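Local coordinates for BepC protein (Bartonella tribocorum, PDB 4WGJ) that probably transfers AMP from ATP to threonine or tyrosine side chains of target proteins, through the Fic domain caught here with an ATP analogue, at residues M98-Y103 and A195-N200; F166-G171 and V178-I183. One frame throughout, in Å; residues are numbered along the deposited sequence.

Contact 1: residues M98-Y103 and A195-N200; sequences MRPKGY and AMQYGN. With ANP (phosphoaminophosphonic acid-adenylate ester), chain B.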
loop_
_atom_site.group_PDB
_atom_site.type_symbol
_atom_site.label_atom_id
_atom_site.label_comp_id
_atom_site.label_asym_id
_atom_site.label_seq_id
_atom_site.Cartn_x
_atom_site.Cartn_y
_atom_site.Cartn_z
ATOM N N MET A 98 14.262 -1.018 -1.573
ATOM C CA MET A 98 13.599 -1.281 -2.852
ATOM C C MET A 98 13.649 -0.013 -3.684
ATOM O O MET A 98 13.443 1.095 -3.177
ATOM C CB MET A 98 12.137 -1.735 -2.672
ATOM C CG MET A 98 11.971 -3.061 -1.935
ATOM S SD MET A 98 10.291 -3.760 -2.028
ATOM C CE MET A 98 10.262 -4.374 -3.700
ATOM N N ARG A 99 13.939 -0.175 -4.965
ATOM C CA ARG A 99 14.007 0.953 -5.881
ATOM C C ARG A 99 13.389 0.488 -7.189
ATOM O O ARG A 99 13.789 -0.548 -7.721
ATOM C CB ARG A 99 15.457 1.415 -6.073
ATOM C CG ARG A 99 15.639 2.527 -7.084
ATOM C CD ARG A 99 17.105 2.929 -7.196
ATOM N NE ARG A 99 17.956 1.789 -7.524
ATOM C CZ ARG A 99 18.171 1.336 -8.756
ATOM N NH1 ARG A 99 17.599 1.926 -9.799
ATOM N NH2 ARG A 99 18.960 0.289 -8.948
ATOM N N PRO A 100 12.389 1.225 -7.694
ATOM C CA PRO A 100 11.764 0.821 -8.957
ATOM C C PRO A 100 12.799 0.708 -10.077
ATOM O O PRO A 100 13.638 1.600 -10.221
ATOM C CB PRO A 100 10.766 1.946 -9.233
ATOM C CG PRO A 100 10.502 2.562 -7.898
ATOM C CD PRO A 100 11.770 2.435 -7.121
ATOM N N LYS A 101 12.755 -0.385 -10.837
ATOM C CA LYS A 101 13.718 -0.598 -11.916
ATOM C C LYS A 101 13.652 0.544 -12.924
ATOM O O LYS A 101 12.570 0.923 -13.374
ATOM C CB LYS A 101 13.468 -1.937 -12.619
ATOM N N GLY A 102 14.811 1.097 -13.259
ATOM C CA GLY A 102 14.885 2.158 -14.242
ATOM C C GLY A 102 14.689 3.548 -13.670
ATOM O O GLY A 102 14.659 4.526 -14.422
ATOM N N TYR A 103 14.548 3.641 -12.347
ATOM C CA TYR A 103 14.388 4.935 -11.678
ATOM C C TYR A 103 15.423 5.145 -10.586
ATOM O O TYR A 103 15.936 4.185 -10.016
ATOM C CB TYR A 103 12.977 5.074 -11.096
ATOM C CG TYR A 103 11.959 5.255 -12.183
ATOM C CD1 TYR A 103 11.698 6.513 -12.709
ATOM C CD2 TYR A 103 11.285 4.165 -12.718
ATOM C CE1 TYR A 103 10.779 6.683 -13.733
ATOM C CE2 TYR A 103 10.364 4.324 -13.734
ATOM C CZ TYR A 103 10.113 5.584 -14.236
ATOM O OH TYR A 103 9.197 5.745 -15.248
ATOM N N ALA A 195 5.229 12.215 -8.440
ATOM C CA ALA A 195 5.396 12.634 -7.053
ATOM C C ALA A 195 6.732 12.188 -6.495
ATOM O O ALA A 195 7.488 12.994 -5.946
ATOM C CB ALA A 195 4.270 12.083 -6.190
ATOM N N MET A 196 7.030 10.901 -6.622
ATOM C CA MET A 196 8.159 10.353 -5.880
ATOM C C MET A 196 9.482 10.501 -6.620
ATOM O O MET A 196 10.523 10.743 -6.003
ATOM C CB MET A 196 7.916 8.884 -5.553
ATOM C CG MET A 196 8.984 8.317 -4.641
ATOM S SD MET A 196 8.618 6.629 -4.163
ATOM C CE MET A 196 10.165 5.857 -4.637
ATOM N N GLN A 197 9.449 10.344 -7.940
ATOM C CA GLN A 197 10.680 10.438 -8.727
ATOM C C GLN A 197 11.031 11.868 -9.105
ATOM O O GLN A 197 12.218 12.217 -9.210
ATOM C CB GLN A 197 10.584 9.593 -10.008
ATOM C CG GLN A 197 10.397 8.106 -9.764
ATOM C CD GLN A 197 11.533 7.485 -8.992
ATOM O OE1 GLN A 197 12.697 7.873 -9.152
ATOM N NE2 GLN A 197 11.204 6.517 -8.134
ATOM N N TYR A 198 10.012 12.692 -9.325
ATOM C CA TYR A 198 10.251 14.001 -9.927
ATOM C C TYR A 198 9.821 15.190 -9.070
ATOM O O TYR A 198 10.024 16.342 -9.456
ATOM C CB TYR A 198 9.567 14.050 -11.293
ATOM C CG TYR A 198 10.076 12.959 -12.206
ATOM C CD1 TYR A 198 11.442 12.759 -12.373
ATOM C CD2 TYR A 198 9.201 12.103 -12.865
ATOM C CE1 TYR A 198 11.924 11.756 -13.190
ATOM C CE2 TYR A 198 9.680 11.086 -13.681
ATOM C CZ TYR A 198 11.043 10.925 -13.841
ATOM O OH TYR A 198 11.539 9.924 -14.655
ATOM N N GLY A 199 9.257 14.917 -7.901
ATOM C CA GLY A 199 8.888 15.978 -6.978
ATOM C C GLY A 199 7.716 16.816 -7.449
ATOM O O GLY A 199 7.572 17.973 -7.057
ATOM N N ASN A 200 6.869 16.225 -8.289
ATOM C CA ASN A 200 5.698 16.906 -8.838
ATOM C C ASN A 200 4.419 16.272 -8.314
ATOM O O ASN A 200 4.030 15.195 -8.773
ATOM C CB ASN A 200 5.713 16.852 -10.364
ATOM C CG ASN A 200 4.437 17.401 -10.986
ATOM O OD1 ASN A 200 3.701 18.175 -10.367
ATOM N ND2 ASN A 200 4.175 17.003 -12.219
HETATM P PG ANP B . -0.684 -2.467 -7.854
HETATM O O1G ANP B . -2.144 -3.046 -7.725
HETATM O O2G ANP B . -0.385 -2.321 -9.321
HETATM O O3G ANP B . -0.641 -1.064 -7.150
HETATM P PB ANP B . 0.773 -3.827 -5.634
HETATM O O1B ANP B . -0.517 -3.668 -4.897
HETATM O O2B ANP B . 1.381 -5.250 -5.469
HETATM N N3B ANP B . 0.522 -3.544 -7.278
HETATM P PA ANP B . 3.391 -2.865 -5.287
HETATM O O1A ANP B . 3.754 -3.486 -6.590
HETATM O O2A ANP B . 4.142 -3.380 -4.065
HETATM O O3A ANP B . 1.823 -2.836 -5.012
HETATM O "O5'" ANP B . 3.621 -1.299 -5.419
HETATM C "C5'" ANP B . 3.015 -0.603 -6.535
HETATM C "C4'" ANP B . 2.980 0.884 -6.286
HETATM O "O4'" ANP B . 4.262 1.468 -6.639
HETATM C "C3'" ANP B . 1.924 1.623 -7.117
HETATM O "O3'" ANP B . 1.228 2.609 -6.359
HETATM C "C2'" ANP B . 2.754 2.245 -8.243
HETATM O "O2'" ANP B . 2.149 3.402 -8.807
HETATM C "C1'" ANP B . 4.039 2.575 -7.492
HETATM N N9 ANP B . 5.191 2.764 -8.371
HETATM C C8 ANP B . 5.486 2.060 -9.511
HETATM N N7 ANP B . 6.575 2.463 -10.121
HETATM C C5 ANP B . 7.030 3.506 -9.329
HETATM C C6 ANP B . 8.145 4.363 -9.431
HETATM N N6 ANP B . 9.046 4.291 -10.414
HETATM N N1 ANP B . 8.306 5.304 -8.474
HETATM C C2 ANP B . 7.404 5.382 -7.492
HETATM N N3 ANP B . 6.317 4.634 -7.293
HETATM C C4 ANP B . 6.186 3.709 -8.250
#

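Contact 2: residues F166-G171 and V178-I183; sequences FMEKLG and VDFSFI. With GLY (glycine), chain E; GLY (glycine), chain D; EDO (1,2-ethanediol), chain C.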
loop_
_atom_site.group_PDB
_atom_site.type_symbol
_atom_site.label_atom_id
_atom_site.label_comp_id
_atom_site.label_asym_id
_atom_site.label_seq_id
_atom_site.Cartn_x
_atom_site.Cartn_y
_atom_site.Cartn_z
ATOM N N PHE A 166 -6.394 1.670 2.474
ATOM C CA PHE A 166 -6.213 2.590 3.595
ATOM C C PHE A 166 -6.928 3.920 3.314
ATOM O O PHE A 166 -7.597 4.483 4.188
ATOM C CB PHE A 166 -4.718 2.809 3.837
ATOM C CG PHE A 166 -4.380 3.596 5.085
ATOM C CD1 PHE A 166 -4.426 4.987 5.091
ATOM C CD2 PHE A 166 -3.920 2.943 6.223
ATOM C CE1 PHE A 166 -4.063 5.709 6.219
ATOM C CE2 PHE A 166 -3.560 3.655 7.362
ATOM C CZ PHE A 166 -3.622 5.041 7.363
ATOM N N MET A 167 -6.799 4.409 2.086
ATOM C CA MET A 167 -7.435 5.673 1.718
ATOM C C MET A 167 -8.957 5.553 1.654
ATOM O O MET A 167 -9.666 6.481 2.039
ATOM C CB MET A 167 -6.903 6.182 0.377
ATOM C CG MET A 167 -5.382 6.434 0.355
ATOM S SD MET A 167 -4.764 7.387 1.746
ATOM C CE MET A 167 -5.643 8.943 1.572
ATOM N N GLU A 168 -9.459 4.431 1.147
ATOM C CA GLU A 168 -10.906 4.220 1.132
ATOM C C GLU A 168 -11.468 4.261 2.551
ATOM O O GLU A 168 -12.514 4.871 2.796
ATOM C CB GLU A 168 -11.271 2.883 0.488
ATOM C CG GLU A 168 -10.947 2.751 -0.982
ATOM C CD GLU A 168 -11.709 1.596 -1.611
ATOM O OE1 GLU A 168 -12.862 1.338 -1.190
ATOM O OE2 GLU A 168 -11.161 0.936 -2.509
ATOM N N LYS A 169 -10.776 3.594 3.478
ATOM C CA LYS A 169 -11.265 3.508 4.856
ATOM C C LYS A 169 -11.130 4.853 5.558
ATOM O O LYS A 169 -12.002 5.250 6.327
ATOM C CB LYS A 169 -10.514 2.416 5.644
ATOM C CG LYS A 169 -10.557 1.025 5.004
ATOM C CD LYS A 169 -11.975 0.492 4.861
ATOM C CE LYS A 169 -12.626 0.248 6.205
ATOM N NZ LYS A 169 -14.013 -0.277 6.005
ATOM N N LEU A 170 -10.034 5.558 5.295
ATOM C CA LEU A 170 -9.856 6.903 5.824
ATOM C C LEU A 170 -10.987 7.823 5.337
ATOM O O LEU A 170 -11.573 8.565 6.122
ATOM C CB LEU A 170 -8.486 7.463 5.411
ATOM C CG LEU A 170 -8.090 8.809 6.027
ATOM C CD1 LEU A 170 -8.029 8.745 7.556
ATOM C CD2 LEU A 170 -6.740 9.274 5.443
ATOM N N GLY A 171 -11.302 7.753 4.048
ATOM C CA GLY A 171 -12.410 8.520 3.506
ATOM C C GLY A 171 -13.723 8.164 4.183
ATOM O O GLY A 171 -14.501 9.050 4.574
ATOM N N VAL A 178 -13.935 7.605 -1.458
ATOM C CA VAL A 178 -12.723 7.550 -2.254
ATOM C C VAL A 178 -12.848 6.347 -3.164
ATOM O O VAL A 178 -12.896 5.215 -2.685
ATOM C CB VAL A 178 -11.473 7.421 -1.362
ATOM C CG1 VAL A 178 -10.204 7.306 -2.220
ATOM C CG2 VAL A 178 -11.400 8.601 -0.403
ATOM N N ASP A 179 -12.935 6.579 -4.469
ATOM C CA ASP A 179 -13.316 5.512 -5.393
ATOM C C ASP A 179 -12.296 5.383 -6.514
ATOM O O ASP A 179 -12.200 6.265 -7.364
ATOM C CB ASP A 179 -14.721 5.792 -5.955
ATOM C CG ASP A 179 -15.125 4.825 -7.052
ATOM O OD1 ASP A 179 -14.562 3.716 -7.127
ATOM O OD2 ASP A 179 -16.020 5.177 -7.844
ATOM N N PHE A 180 -11.527 4.296 -6.502
ATOM C CA PHE A 180 -10.492 4.091 -7.506
ATOM C C PHE A 180 -10.965 3.303 -8.736
ATOM O O PHE A 180 -10.143 2.986 -9.602
ATOM C CB PHE A 180 -9.289 3.352 -6.897
ATOM C CG PHE A 180 -8.538 4.141 -5.851
ATOM C CD1 PHE A 180 -7.537 5.035 -6.215
ATOM C CD2 PHE A 180 -8.811 3.964 -4.500
ATOM C CE1 PHE A 180 -6.827 5.745 -5.253
ATOM C CE2 PHE A 180 -8.102 4.675 -3.524
ATOM C CZ PHE A 180 -7.115 5.567 -3.903
ATOM N N SER A 181 -12.266 3.007 -8.826
ATOM C CA SER A 181 -12.724 2.032 -9.816
ATOM C C SER A 181 -12.412 2.396 -11.275
ATOM O O SER A 181 -12.226 1.493 -12.095
ATOM C CB SER A 181 -14.230 1.778 -9.662
ATOM O OG SER A 181 -15.002 2.935 -9.911
ATOM N N PHE A 182 -12.326 3.678 -11.609
ATOM C CA PHE A 182 -12.089 4.036 -13.011
ATOM C C PHE A 182 -10.666 4.548 -13.222
ATOM O O PHE A 182 -10.374 5.188 -14.236
ATOM C CB PHE A 182 -13.081 5.104 -13.496
ATOM C CG PHE A 182 -14.501 4.616 -13.643
ATOM C CD1 PHE A 182 -14.806 3.560 -14.485
ATOM C CD2 PHE A 182 -15.524 5.225 -12.948
ATOM C CE1 PHE A 182 -16.116 3.120 -14.627
ATOM C CE2 PHE A 182 -16.838 4.787 -13.088
ATOM C CZ PHE A 182 -17.124 3.737 -13.925
ATOM N N ILE A 183 -9.790 4.264 -12.259
ATOM C CA ILE A 183 -8.401 4.723 -12.338
ATOM C C ILE A 183 -7.524 3.626 -12.918
ATOM O O ILE A 183 -7.338 2.574 -12.300
ATOM C CB ILE A 183 -7.852 5.134 -10.961
ATOM C CG1 ILE A 183 -8.700 6.256 -10.358
ATOM C CG2 ILE A 183 -6.400 5.576 -11.091
ATOM C CD1 ILE A 183 -8.942 7.419 -11.303
HETATM N N GLY E . -7.911 -0.169 -15.800
HETATM C CA GLY E . -9.196 -0.646 -15.322
HETATM C C GLY E . -9.840 0.271 -14.301
HETATM O O GLY E . -10.969 0.733 -14.486
HETATM O OXT GLY E . -9.257 0.565 -13.256
HETATM N N GLY D . -3.482 0.077 -10.537
HETATM C CA GLY D . -4.922 0.183 -10.679
HETATM C C GLY D . -5.495 1.293 -9.820
HETATM O O GLY D . -6.704 1.529 -9.780
HETATM O OXT GLY D . -4.749 1.991 -9.135
HETATM C C1 EDO C . -14.343 7.849 -9.962
HETATM O O1 EDO C . -14.313 8.070 -8.546
HETATM C C2 EDO C . -12.964 7.397 -10.431
HETATM O O2 EDO C . -12.732 6.047 -10.008
HETATM O O HOH W 1 -14.271 5.762 0.907
HETATM O O HOH W 2 -12.190 1.889 -5.005
HETATM O O HOH W 3 -14.654 3.294 -1.075
#

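Contact 1: residues M98-Y103 and A195-N200
Q197 and Y103 both leave the backbone with CG anti to the carbonyl carbon, beside the backbone N. Q197 then bends at its second torsion (chi2 -61°). Together these torsions set its amide against Y103 CB, with Q197 OE1 3.4 Å from Y103 CB. The two side chains cross at about a right angle, and amide and ring planes are 48° apart. The amide is used at both ends. Q197 NE2 donates to N1 of the adenine at 3.2 Å, with an N-H...N angle of 161°. Q197 OE1 accepts from the backbone N of A105. These two bonds fix the rotation of the amide.

The Y103 ring lies with one face against the exocyclic amine of the adenine, N6, which sits off-centre toward the rim. At the ring edge, Y103 CE1 meets Y198 OH at 3.5 Å. P100 comes to the adenine amino group as well, with P100 CB 3.1 Å from ANP N6, and its CG packs on C6. M196 reaches the base with its sulfur, M196 SD lying 3.8 Å from ANP C2.

The loop is shaped by a type II turn from P100 to Y103. R99 NH1 donates to Y103 O at 2.8 Å across it. Loop 98-103 and the C-terminal part of helix 185-198 thus form the adenine end of the nucleotide pocket in this Fic domain.

Contact 2: residues F166-G171 and V178-I183
V178 turns its side chain toward helix 159-174, and its two methyls divide the work. CG2 is anti to the carbonyl carbon and settles on the helix backbone. V178 CG2 lies 3.7 Å from M167 O and 4.0 Å from G171 CA. The close approach suits a glycine at this point of the helix. CG1 meets the CB of M167. The end of M167 leads away, and its side chain touches A142 and F146 of helix 135-152.

The CB of F180 is also directed to the helix, and the ring presents its edge. M167 CB and E168 CG both lie near the ring plane, and M167 CB is 4.3 Å from F180 CZ. I211 of helix 202-211 touches both V178 and F180.

E168 runs alongside the 178-183 backbone, extended beyond CG, with E168 CG 3.6 Å from V178 O. Its OE1 forms a salt bridge with R49. A water accepts from V178 N and lies 2.7 Å from E168 O, one of several acceptors competing for its protons. Another accepts from F180 N and donates to E168 OE2, 2.9 Å away.

Between V178 and F180, the CB of D179 is directed away from the helix. D179 OD1 accepts a hydrogen bond from S181 N at 2.9 Å, met from above the carboxylate plane. This Asx turn overlaps the start of the type I turn F180-I183, beside the two bound glycines.

The chemistry implies a split interface. The F180 ring edge and the V178 methyls pack directly on the helix, while the backbone amides of V178 and F180 face E168 across waters.

Overall arrangement
Contact 2 is buried and contact 1 lies at the surface. Their centres are 23 Å apart, the nearest atoms about 13 Å, and they do not touch. Contact 2 is nested in the chain between the two segments of contact 1. Helix 185-198 connects them: it follows segment 178-183, and its C-terminal part opens segment 195-200, which runs on past the helix. Contact 1 joins distant parts of the sequence largely around the adenine of a bound nucleotide. Contact 2 joins a helix to the chain that soon follows it, by apolar packing and water. The side chain of F180 is about 9 Å from the nucleotide.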